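Local coordinates for protein phosphodiesterase (PDB 5H2Q) that is an all-helical metalloprotein of the cyclic nucleotide phosphodiesterase family, in the HD clan, that here holds zinc, magnesium and a tetrahydrophthalazinone ligand, at residues V94-T99 / A240-N245; K42-A47 / H88-V93; F139-E144 / K157-V162. One frame throughout, in Å; residues are numbered along the deposited sequence.

Contact 1 (V94-T99 / A240-N245). With ZN (zinc ion), chain C; LLI ((4~{a}~{S},8~{a}~{R})-2-cycloheptyl-4-[4-methoxy-3-[2-(2-oxidanylideneimidazolidin-1-yl)ethoxy]phenyl]-4~{a},5,8,8~{a}-tetrahydrophthalazin-1-one), chain E.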
loop_
_atom_site.group_PDB
_atom_site.type_symbol
_atom_site.label_atom_id
_atom_site.label_comp_id
_atom_site.label_asym_id
_atom_site.label_seq_id
_atom_site.Cartn_x
_atom_site.Cartn_y
_atom_site.Cartn_z
ATOM N N VAL A 94 3.518 4.809 -3.430
ATOM C CA VAL A 94 4.984 4.752 -3.567
ATOM C C VAL A 94 5.599 4.362 -2.218
ATOM O O VAL A 94 6.515 3.540 -2.159
ATOM C CB VAL A 94 5.574 6.072 -4.143
ATOM C CG1 VAL A 94 7.120 6.049 -4.116
ATOM C CG2 VAL A 94 5.080 6.265 -5.567
ATOM N N ASP A 95 5.064 4.924 -1.146
ATOM C CA ASP A 95 5.491 4.577 0.196
ATOM C C ASP A 95 5.261 3.098 0.486
ATOM O O ASP A 95 6.165 2.437 1.015
ATOM C CB ASP A 95 4.732 5.447 1.227
ATOM C CG ASP A 95 5.024 5.030 2.650
ATOM O OD1 ASP A 95 6.219 4.896 2.995
ATOM O OD2 ASP A 95 4.063 4.839 3.415
ATOM N N VAL A 96 4.067 2.577 0.156
ATOM C CA VAL A 96 3.755 1.161 0.412
ATOM C C VAL A 96 4.712 0.244 -0.375
ATOM O O VAL A 96 5.198 -0.761 0.164
ATOM C CB VAL A 96 2.265 0.837 0.198
ATOM C CG1 VAL A 96 2.017 -0.669 0.207
ATOM C CG2 VAL A 96 1.402 1.539 1.256
ATOM N N CYS A 97 5.015 0.632 -1.617
ATOM C CA CYS A 97 5.930 -0.101 -2.493
ATOM C C CYS A 97 7.306 -0.146 -1.832
ATOM O O CYS A 97 7.856 -1.227 -1.640
ATOM C CB CYS A 97 5.997 0.566 -3.863
ATOM S SG CYS A 97 7.049 -0.306 -5.049
ATOM N N GLN A 98 7.845 1.043 -1.459
ATOM C CA GLN A 98 9.165 1.166 -0.813
ATOM C C GLN A 98 9.216 0.379 0.508
ATOM O O GLN A 98 10.206 -0.315 0.789
ATOM C CB GLN A 98 9.512 2.643 -0.610
ATOM C CG GLN A 98 10.993 2.853 -0.248
ATOM C CD GLN A 98 11.296 2.695 1.239
ATOM O OE1 GLN A 98 10.430 2.848 2.108
ATOM N NE2 GLN A 98 12.543 2.358 1.564
ATOM N N THR A 99 8.159 0.494 1.318
ATOM C CA THR A 99 8.092 -0.199 2.609
ATOM C C THR A 99 8.108 -1.701 2.434
ATOM O O THR A 99 8.906 -2.383 3.080
ATOM C CB THR A 99 6.864 0.266 3.415
ATOM O OG1 THR A 99 6.936 1.678 3.532
ATOM C CG2 THR A 99 6.837 -0.339 4.811
ATOM N N ALA A 240 0.632 -5.380 5.730
ATOM C CA ALA A 240 1.688 -4.774 6.536
ATOM C C ALA A 240 2.167 -3.458 5.949
ATOM O O ALA A 240 2.317 -2.485 6.676
ATOM C CB ALA A 240 2.853 -5.744 6.721
ATOM N N GLY A 241 2.351 -3.398 4.630
ATOM C CA GLY A 241 2.737 -2.133 4.028
ATOM C C GLY A 241 1.654 -1.087 4.204
ATOM O O GLY A 241 1.943 0.061 4.531
ATOM N N ASP A 242 0.376 -1.503 4.075
ATOM C CA ASP A 242 -0.754 -0.580 4.228
ATOM C C ASP A 242 -0.848 0.032 5.619
ATOM O O ASP A 242 -1.221 1.201 5.739
ATOM C CB ASP A 242 -2.054 -1.282 3.876
ATOM C CG ASP A 242 -2.868 -0.599 2.804
ATOM O OD1 ASP A 242 -2.534 0.572 2.450
ATOM O OD2 ASP A 242 -3.894 -1.172 2.408
ATOM N N ILE A 243 -0.497 -0.742 6.661
ATOM C CA ILE A 243 -0.569 -0.233 8.034
ATOM C C ILE A 243 0.826 0.049 8.627
ATOM O O ILE A 243 0.978 0.139 9.852
ATOM C CB ILE A 243 -1.451 -1.108 8.953
ATOM C CG1 ILE A 243 -0.869 -2.540 9.171
ATOM C CG2 ILE A 243 -2.903 -1.145 8.454
ATOM C CD1 ILE A 243 -1.739 -3.389 10.254
ATOM N N SER A 244 1.846 0.228 7.755
ATOM C CA SER A 244 3.240 0.457 8.177
ATOM C C SER A 244 3.602 1.893 8.616
ATOM O O SER A 244 4.734 2.102 9.036
ATOM C CB SER A 244 4.190 0.077 7.036
ATOM O OG SER A 244 4.024 1.027 5.993
ATOM N N ASN A 245 2.704 2.889 8.503
ATOM C CA ASN A 245 3.068 4.268 8.881
ATOM C C ASN A 245 3.499 4.353 10.353
ATOM O O ASN A 245 4.341 5.172 10.698
ATOM C CB ASN A 245 1.918 5.246 8.648
ATOM C CG ASN A 245 1.379 5.382 7.241
ATOM O OD1 ASN A 245 0.224 5.783 7.078
ATOM N ND2 ASN A 245 2.184 5.107 6.199
HETATM ZN ZN ZN C . -3.435 1.739 0.873
HETATM C C2 LLI E . -4.550 5.451 10.639
HETATM C C3 LLI E . -3.332 5.776 10.003
HETATM O O1 LLI E . -4.795 6.084 11.834
HETATM C C12 LLI E . -5.940 2.701 6.653
HETATM C C14 LLI E . -7.327 2.663 5.961
HETATM C C15 LLI E . -8.399 1.974 6.800
HETATM C C16 LLI E . -5.357 1.285 6.790
HETATM C C17 LLI E . -5.533 0.458 5.540
HETATM C C18 LLI E . -7.210 2.026 4.567
HETATM C C19 LLI E . -6.442 0.729 4.603
HETATM C C21 LLI E . -9.167 1.650 9.162
HETATM C C22 LLI E . -9.876 2.837 9.922
HETATM C C23 LLI E . -8.418 0.662 10.111
HETATM C C24 LLI E . -10.934 2.487 10.970
HETATM C C25 LLI E . -9.195 -0.032 11.229
HETATM C C26 LLI E . -9.487 0.836 12.458
HETATM C C27 LLI E . -10.409 2.060 12.340
HETATM C C28 LLI E . -6.013 5.767 12.524
HETATM C C29 LLI E . -6.078 6.663 13.728
HETATM C C4 LLI E . -5.465 4.630 9.995
HETATM C C5 LLI E . -3.070 5.288 8.727
HETATM C C6 LLI E . -5.197 4.139 8.718
HETATM C C7 LLI E . -4.000 4.480 8.094
HETATM O O8 LLI E . -2.476 6.559 10.730
HETATM C C9 LLI E . -1.340 7.112 10.057
HETATM C C10 LLI E . -6.189 3.271 8.040
HETATM N N11 LLI E . -7.296 3.036 8.723
HETATM N N13 LLI E . -8.256 2.236 8.160
HETATM O O20 LLI E . -9.270 1.265 6.321
HETATM N N30 LLI E . -6.531 8.027 13.407
HETATM C C31 LLI E . -7.651 8.294 12.501
HETATM C C32 LLI E . -5.763 9.146 13.581
HETATM C C33 LLI E . -7.692 9.817 12.462
HETATM N N34 LLI E . -6.410 10.189 13.037
HETATM O O35 LLI E . -4.696 9.182 14.178
HETATM O O HOH W 1 4.689 3.789 5.899
HETATM O O HOH W 2 1.568 5.789 3.321
HETATM O O HOH W 3 -5.296 0.428 1.045
HETATM O O HOH W 4 -4.503 2.654 2.554
#

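Contact 2 (K42-A47 / H88-V93). With ZN (zinc ion), chain C.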
loop_
_atom_site.group_PDB
_atom_site.type_symbol
_atom_site.label_atom_id
_atom_site.label_comp_id
_atom_site.label_asym_id
_atom_site.label_seq_id
_atom_site.Cartn_x
_atom_site.Cartn_y
_atom_site.Cartn_z
ATOM N N LYS A 42 9.253 19.149 -8.110
ATOM C CA LYS A 42 8.429 18.203 -8.899
ATOM C C LYS A 42 8.212 16.917 -8.082
ATOM O O LYS A 42 8.710 15.861 -8.486
ATOM C CB LYS A 42 9.034 17.913 -10.303
ATOM C CG LYS A 42 9.228 19.164 -11.191
ATOM C CD LYS A 42 7.887 19.674 -11.733
ATOM C CE LYS A 42 8.004 20.951 -12.522
ATOM N NZ LYS A 42 6.664 21.465 -12.914
ATOM N N PRO A 43 7.499 16.994 -6.929
ATOM C CA PRO A 43 7.333 15.800 -6.078
ATOM C C PRO A 43 6.669 14.596 -6.738
ATOM O O PRO A 43 7.065 13.483 -6.405
ATOM C CB PRO A 43 6.546 16.313 -4.885
ATOM C CG PRO A 43 5.819 17.531 -5.419
ATOM C CD PRO A 43 6.847 18.163 -6.301
ATOM N N LEU A 44 5.731 14.799 -7.680
ATOM C CA LEU A 44 5.106 13.636 -8.340
ATOM C C LEU A 44 6.101 12.931 -9.285
ATOM O O LEU A 44 6.046 11.720 -9.440
ATOM C CB LEU A 44 3.819 14.030 -9.088
ATOM C CG LEU A 44 2.611 14.411 -8.240
ATOM C CD1 LEU A 44 1.501 15.010 -9.138
ATOM C CD2 LEU A 44 2.065 13.195 -7.437
ATOM N N ASP A 45 7.032 13.688 -9.899
ATOM C CA ASP A 45 8.070 13.104 -10.753
ATOM C C ASP A 45 9.085 12.320 -9.883
ATOM O O ASP A 45 9.441 11.208 -10.244
ATOM C CB ASP A 45 8.791 14.199 -11.554
ATOM C CG ASP A 45 7.959 14.796 -12.672
ATOM O OD1 ASP A 45 6.991 14.136 -13.114
ATOM O OD2 ASP A 45 8.325 15.883 -13.163
ATOM N N VAL A 46 9.516 12.893 -8.733
ATOM C CA VAL A 46 10.442 12.248 -7.781
ATOM C C VAL A 46 9.789 10.961 -7.222
ATOM O O VAL A 46 10.472 9.943 -7.163
ATOM C CB VAL A 46 10.879 13.237 -6.677
ATOM C CG1 VAL A 46 11.453 12.530 -5.444
ATOM C CG2 VAL A 46 11.876 14.260 -7.243
ATOM N N ALA A 47 8.468 11.012 -6.840
ATOM C CA ALA A 47 7.702 9.853 -6.353
ATOM C C ALA A 47 7.733 8.735 -7.404
ATOM O O ALA A 47 8.090 7.611 -7.059
ATOM C CB ALA A 47 6.269 10.241 -6.010
ATOM N N HIS A 88 -4.709 9.197 0.499
ATOM C CA HIS A 88 -4.716 8.178 -0.547
ATOM C C HIS A 88 -4.338 8.745 -1.914
ATOM O O HIS A 88 -5.055 8.579 -2.900
ATOM C CB HIS A 88 -6.042 7.405 -0.560
ATOM C CG HIS A 88 -6.198 6.461 0.595
ATOM N ND1 HIS A 88 -6.993 6.774 1.671
ATOM C CD2 HIS A 88 -5.638 5.247 0.804
ATOM C CE1 HIS A 88 -6.901 5.751 2.507
ATOM N NE2 HIS A 88 -6.125 4.785 2.003
ATOM N N ASN A 89 -3.160 9.405 -1.969
ATOM C CA ASN A 89 -2.639 9.971 -3.203
ATOM C C ASN A 89 -1.461 9.095 -3.665
ATOM O O ASN A 89 -1.174 8.054 -3.059
ATOM C CB ASN A 89 -2.220 11.425 -2.958
ATOM C CG ASN A 89 -1.313 11.529 -1.764
ATOM O OD1 ASN A 89 -0.390 10.707 -1.574
ATOM N ND2 ASN A 89 -1.610 12.456 -0.879
ATOM N N PHE A 90 -0.835 9.456 -4.792
ATOM C CA PHE A 90 0.280 8.666 -5.338
ATOM C C PHE A 90 1.419 8.421 -4.312
ATOM O O PHE A 90 2.045 7.357 -4.347
ATOM C CB PHE A 90 0.838 9.349 -6.585
ATOM C CG PHE A 90 1.833 8.531 -7.372
ATOM C CD1 PHE A 90 1.509 7.250 -7.821
ATOM C CD2 PHE A 90 3.090 9.041 -7.678
ATOM C CE1 PHE A 90 2.420 6.498 -8.579
ATOM C CE2 PHE A 90 3.993 8.302 -8.438
ATOM C CZ PHE A 90 3.664 7.025 -8.874
ATOM N N TYR A 91 1.673 9.379 -3.394
ATOM C CA TYR A 91 2.771 9.199 -2.413
ATOM C C TYR A 91 2.513 8.000 -1.477
ATOM O O TYR A 91 3.458 7.337 -1.071
ATOM C CB TYR A 91 2.977 10.485 -1.593
ATOM C CG TYR A 91 3.178 11.688 -2.489
ATOM C CD1 TYR A 91 4.328 11.823 -3.262
ATOM C CD2 TYR A 91 2.172 12.640 -2.644
ATOM C CE1 TYR A 91 4.496 12.912 -4.126
ATOM C CE2 TYR A 91 2.311 13.705 -3.531
ATOM C CZ TYR A 91 3.487 13.856 -4.247
ATOM O OH TYR A 91 3.638 14.948 -5.077
ATOM N N HIS A 92 1.233 7.727 -1.120
ATOM C CA HIS A 92 0.914 6.582 -0.275
ATOM C C HIS A 92 1.342 5.275 -0.939
ATOM O O HIS A 92 1.955 4.429 -0.286
ATOM C CB HIS A 92 -0.597 6.532 0.035
ATOM C CG HIS A 92 -1.033 5.219 0.603
ATOM N ND1 HIS A 92 -0.571 4.770 1.826
ATOM C CD2 HIS A 92 -1.892 4.304 0.090
ATOM C CE1 HIS A 92 -1.200 3.619 2.045
ATOM N NE2 HIS A 92 -1.959 3.269 0.994
ATOM N N VAL A 93 0.992 5.085 -2.241
ATOM C CA VAL A 93 1.342 3.811 -2.894
ATOM C C VAL A 93 2.848 3.694 -3.136
ATOM O O VAL A 93 3.416 2.601 -3.025
ATOM C CB VAL A 93 0.491 3.516 -4.149
ATOM C CG1 VAL A 93 -0.995 3.470 -3.776
ATOM C CG2 VAL A 93 0.754 4.524 -5.277
HETATM ZN ZN ZN C . -3.435 1.739 0.873
HETATM O O HOH W 4 -4.503 2.654 2.554
HETATM O O HOH W 3 -5.296 0.428 1.045
#

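Contact 3 (F139-E144 / K157-V162)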
loop_
_atom_site.group_PDB
_atom_site.type_symbol
_atom_site.label_atom_id
_atom_site.label_comp_id
_atom_site.label_asym_id
_atom_site.label_seq_id
_atom_site.Cartn_x
_atom_site.Cartn_y
_atom_site.Cartn_z
ATOM N N PHE A 139 -18.754 4.989 3.288
ATOM C CA PHE A 139 -19.303 6.206 2.658
ATOM C C PHE A 139 -20.145 5.882 1.423
ATOM O O PHE A 139 -21.243 6.431 1.270
ATOM C CB PHE A 139 -18.189 7.200 2.276
ATOM C CG PHE A 139 -18.712 8.493 1.683
ATOM C CD1 PHE A 139 -18.934 8.614 0.312
ATOM C CD2 PHE A 139 -18.994 9.589 2.495
ATOM C CE1 PHE A 139 -19.437 9.799 -0.232
ATOM C CE2 PHE A 139 -19.521 10.765 1.950
ATOM C CZ PHE A 139 -19.729 10.863 0.595
ATOM N N TYR A 140 -19.616 5.035 0.527
ATOM C CA TYR A 140 -20.310 4.667 -0.706
ATOM C C TYR A 140 -21.616 3.935 -0.428
ATOM O O TYR A 140 -22.577 4.114 -1.168
ATOM C CB TYR A 140 -19.404 3.812 -1.604
ATOM C CG TYR A 140 -18.241 4.616 -2.129
ATOM C CD1 TYR A 140 -18.374 5.405 -3.268
ATOM C CD2 TYR A 140 -17.044 4.689 -1.418
ATOM C CE1 TYR A 140 -17.322 6.198 -3.724
ATOM C CE2 TYR A 140 -15.978 5.460 -1.877
ATOM C CZ TYR A 140 -16.126 6.219 -3.026
ATOM O OH TYR A 140 -15.099 7.024 -3.448
ATOM N N LEU A 141 -21.660 3.142 0.642
ATOM C CA LEU A 141 -22.884 2.417 0.996
ATOM C C LEU A 141 -23.918 3.268 1.711
ATOM O O LEU A 141 -25.109 3.127 1.432
ATOM C CB LEU A 141 -22.558 1.157 1.802
ATOM C CG LEU A 141 -21.591 0.193 1.100
ATOM C CD1 LEU A 141 -21.062 -0.830 2.080
ATOM C CD2 LEU A 141 -22.238 -0.476 -0.142
ATOM N N LYS A 142 -23.480 4.146 2.628
ATOM C CA LYS A 142 -24.374 5.021 3.399
ATOM C C LYS A 142 -25.058 6.052 2.506
ATOM O O LYS A 142 -26.193 6.436 2.793
ATOM C CB LYS A 142 -23.593 5.761 4.501
ATOM C CG LYS A 142 -23.119 4.873 5.634
ATOM C CD LYS A 142 -22.485 5.677 6.762
ATOM C CE LYS A 142 -21.212 6.395 6.367
ATOM N NZ LYS A 142 -20.553 7.001 7.551
ATOM N N THR A 143 -24.354 6.530 1.454
ATOM C CA THR A 143 -24.840 7.561 0.517
ATOM C C THR A 143 -25.504 6.966 -0.728
ATOM O O THR A 143 -26.046 7.711 -1.552
ATOM C CB THR A 143 -23.700 8.502 0.082
ATOM O OG1 THR A 143 -22.712 7.750 -0.625
ATOM C CG2 THR A 143 -23.083 9.260 1.218
ATOM N N GLU A 144 -25.423 5.641 -0.886
ATOM C CA GLU A 144 -25.947 4.938 -2.063
ATOM C C GLU A 144 -25.313 5.498 -3.346
ATOM O O GLU A 144 -25.971 5.688 -4.378
ATOM C CB GLU A 144 -27.502 4.915 -2.093
ATOM C CG GLU A 144 -28.119 4.332 -0.832
ATOM C CD GLU A 144 -29.622 4.123 -0.884
ATOM O OE1 GLU A 144 -30.350 5.086 -1.211
ATOM O OE2 GLU A 144 -30.071 2.993 -0.590
ATOM N N LYS A 157 -18.656 -6.918 -1.145
ATOM C CA LYS A 157 -18.722 -5.864 -0.135
ATOM C C LYS A 157 -17.504 -4.917 -0.116
ATOM O O LYS A 157 -17.609 -3.819 0.450
ATOM C CB LYS A 157 -19.005 -6.433 1.266
ATOM C CG LYS A 157 -20.053 -5.614 2.039
ATOM C CD LYS A 157 -21.457 -5.680 1.402
ATOM C CE LYS A 157 -22.227 -4.395 1.565
ATOM N NZ LYS A 157 -23.004 -4.061 0.340
ATOM N N SER A 158 -16.374 -5.305 -0.758
ATOM C CA SER A 158 -15.171 -4.463 -0.765
ATOM C C SER A 158 -15.288 -3.431 -1.905
ATOM O O SER A 158 -14.670 -3.562 -2.969
ATOM C CB SER A 158 -13.923 -5.335 -0.905
ATOM O OG SER A 158 -13.900 -6.295 0.135
ATOM N N VAL A 159 -16.113 -2.401 -1.673
ATOM C CA VAL A 159 -16.447 -1.379 -2.658
ATOM C C VAL A 159 -15.244 -0.848 -3.439
ATOM O O VAL A 159 -15.195 -0.952 -4.667
ATOM C CB VAL A 159 -17.244 -0.211 -2.023
ATOM C CG1 VAL A 159 -17.637 0.807 -3.092
ATOM C CG2 VAL A 159 -18.464 -0.714 -1.251
ATOM N N LEU A 160 -14.280 -0.285 -2.718
ATOM C CA LEU A 160 -13.124 0.313 -3.366
ATOM C C LEU A 160 -12.108 -0.709 -3.852
ATOM O O LEU A 160 -11.477 -0.493 -4.887
ATOM C CB LEU A 160 -12.471 1.317 -2.423
ATOM C CG LEU A 160 -13.266 2.589 -2.138
ATOM C CD1 LEU A 160 -12.678 3.329 -0.950
ATOM C CD2 LEU A 160 -13.342 3.498 -3.384
ATOM N N GLU A 161 -11.900 -1.783 -3.105
ATOM C CA GLU A 161 -10.869 -2.771 -3.494
ATOM C C GLU A 161 -11.166 -3.461 -4.819
ATOM O O GLU A 161 -10.260 -3.655 -5.620
ATOM C CB GLU A 161 -10.608 -3.783 -2.385
ATOM C CG GLU A 161 -9.990 -3.168 -1.120
ATOM C CD GLU A 161 -10.947 -2.354 -0.268
ATOM O OE1 GLU A 161 -12.176 -2.554 -0.395
ATOM O OE2 GLU A 161 -10.464 -1.539 0.547
ATOM N N VAL A 162 -12.452 -3.746 -5.099
ATOM C CA VAL A 162 -12.811 -4.323 -6.384
ATOM C C VAL A 162 -12.569 -3.283 -7.472
ATOM O O VAL A 162 -12.035 -3.622 -8.537
ATOM C CB VAL A 162 -14.268 -4.846 -6.380
ATOM C CG1 VAL A 162 -14.693 -5.306 -7.781
ATOM C CG2 VAL A 162 -14.409 -5.982 -5.376
#

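Contact 1 (V94-T99 / A240-N245)
Val-96 lays both methyls against the backbone of Gly-241, where the CA atoms of the two residues come within 5.0 Å. Its CG2 reaches Gly-241 O at 3.6 Å, while CG1 lies by Gly-241 C; the bare glycine backbone leaves room for this approach. One turn further along helix 90-105, Thr-99 CG2 presses on Ser-244 CB at 3.5 Å, tighter than a usual carbon contact. The Thr-99 torsion (chi1 -55°) sets OG1 beside the backbone N and CG2 facing Ser-244. OG1 donates to Asp-95 O at 2.7 Å from 42° above the carbonyl plane, and it has a second partner in Lys-248. Ser-244 OG likewise donates back to Gly-241 O, 2.7 Å away.

The contact sits in the metal-binding core of the HD-clan phosphodiesterase fold, which the end of helix 227-242 supplies with Asp-242. Asp-242 OD1 binds the zinc ion at 2.2 Å, beside His-92, His-128, Asp-129 and two waters, one of which donates to OD2.

Asn-245 can be followed outward. CB lies 4.0 Å from C9 of the ligand LLI. At CG the amide divides: OD1 meets C9 of LLI at 3.6 Å and is hydrogen-bonded to Tyr-87 OH, while ND2 turns toward helix 90-105 and donates to two waters. Both waters donate on to Asp-95 OD2, and one also donates to Ser-244 OG. With bonds at both ends of the amide its rotation is well defined, its plane only 24° from that of the Asp-95 carboxylate. Trp-256 of helix 250-274 touches both Asp-95 and Asn-245.

Contact 2 (K42-A47 / H88-V93)
Ala-47 sets its methyl against the rings of both Phe-90 and Tyr-91, at the point where the start of helix 43-58 packs on the first turn of helix 90-105, a helix-helix contact in the all-helical phosphodiesterase fold. The buried side is carbon packing round this methyl: Ala-47 CB lies 3.8 Å from Phe-90 CD2 and 3.7 Å from Tyr-91 CD1, meeting both rings obliquely. Phe-90 has its CG anti to the backbone N (chi1 -170°), which sends the ring toward helix 43-58; Ile-75 and Arg-79 of helix 68-80 also touch it. Arg-79 is also hydrogen-bonded through NH1 to Leu-44 O.

The outer side is more open to solvent, although its atoms approach the Tyr-91 hydroxyl closely. Pro-43 is partly exposed and Leu-44 exposed, and the two gather round the phenol end. Pro-43 CB comes 3.2 Å from Tyr-91 OH, and Leu-44 CD2, whose side chain crosses that of Tyr-91 at about a right angle, is 3.6 Å from Tyr-91 CZ. The same Leu-44 methyl reaches Phe-90 CB at 4.1 Å, so it bridges the two aromatic residues. Leu-44 N is near the hydroxyl too, but the angle is too poor for a hydrogen bond. Backbone carbonyl Pro-43 O lies at the Tyr-91 ring edge, and Arg-37 makes a cation-pi contact with that ring.

Asn-89 occupies the N-cap of helix 90-105, its OD1 accepting weak bonds from Tyr-91 N and His-92 N. On either side of this cap in sequence a histidine turns to the metal: His-92 NE2 binds the zinc ion at 2.1 Å, and a zinc-bound water lies in the plane of the His-88 ring, at its edge, hydrogen-bonded to His-88 NE2 at 2.7 Å.

Contact 3 (F139-E144 / K157-V162)
Two short helical ends, the close of helix 137-142 and the start of helix 159-172, pack together here, with helix 146-154 between them in the chain, through Tyr-140 and Leu-141 on one side and Lys-157, Val-159 and Leu-160 on the other. Tyr-140 CB meets Val-159 CG1 at 3.8 Å. Further out along the ring, Tyr-140 CE2 takes Leu-160 CD2 at 3.6 Å, the two side chains crossing at about a right angle. With CG of Tyr-140 anti to the carbonyl carbon (chi1 -67°), the ring reaches out to this Leu-160 methyl. Leu-141 and Val-159 run past each other in opposite directions, Leu-141 CD2 lying 3.9 Å from Val-159 CG2. At the exposed margin the bent chain of Lys-157 crosses Leu-141 at a slant, its CE 3.8 Å from Leu-141 CD1 and its NZ near Leu-141 CD2.

Ser-158 centres an inverse gamma turn and leads into helix 159-172. Leu-160 also touches His-132, and its side chain lies about 6 Å from the magnesium ion.

No hydrogen bond joins the two segments, which implies that apolar packing carries the contact, Lys-157 adding its aliphatic chain and a non-bonded NZ contact. Asn-137, at the start of helix 137-142, supplies a polar tie to helix 159-172, OD1 to Leu-160 N and ND2 to Glu-161 OE1.

Contacts 1 and 2 share helix 90-105 and the zinc ion. Their centres lie 13 Å apart, and they touch, among other places, where Asp-242 OD1 and His-92 NE2, 3.1 Å from each other, bind the same metal. Along the chain contact 2 closes before contact 1 opens. Contact 3 is nested within the long loop that contact 1 closes. Its centre lies 23 Å from that of contact 1 and 25 Å from that of contact 2, with no touch to either. Helices 90-105 and 227-242, distant in sequence, thus meet at the zinc ion, with helix 43-58 packed on the first of them, while a local pairing 13 residues apart lies further out.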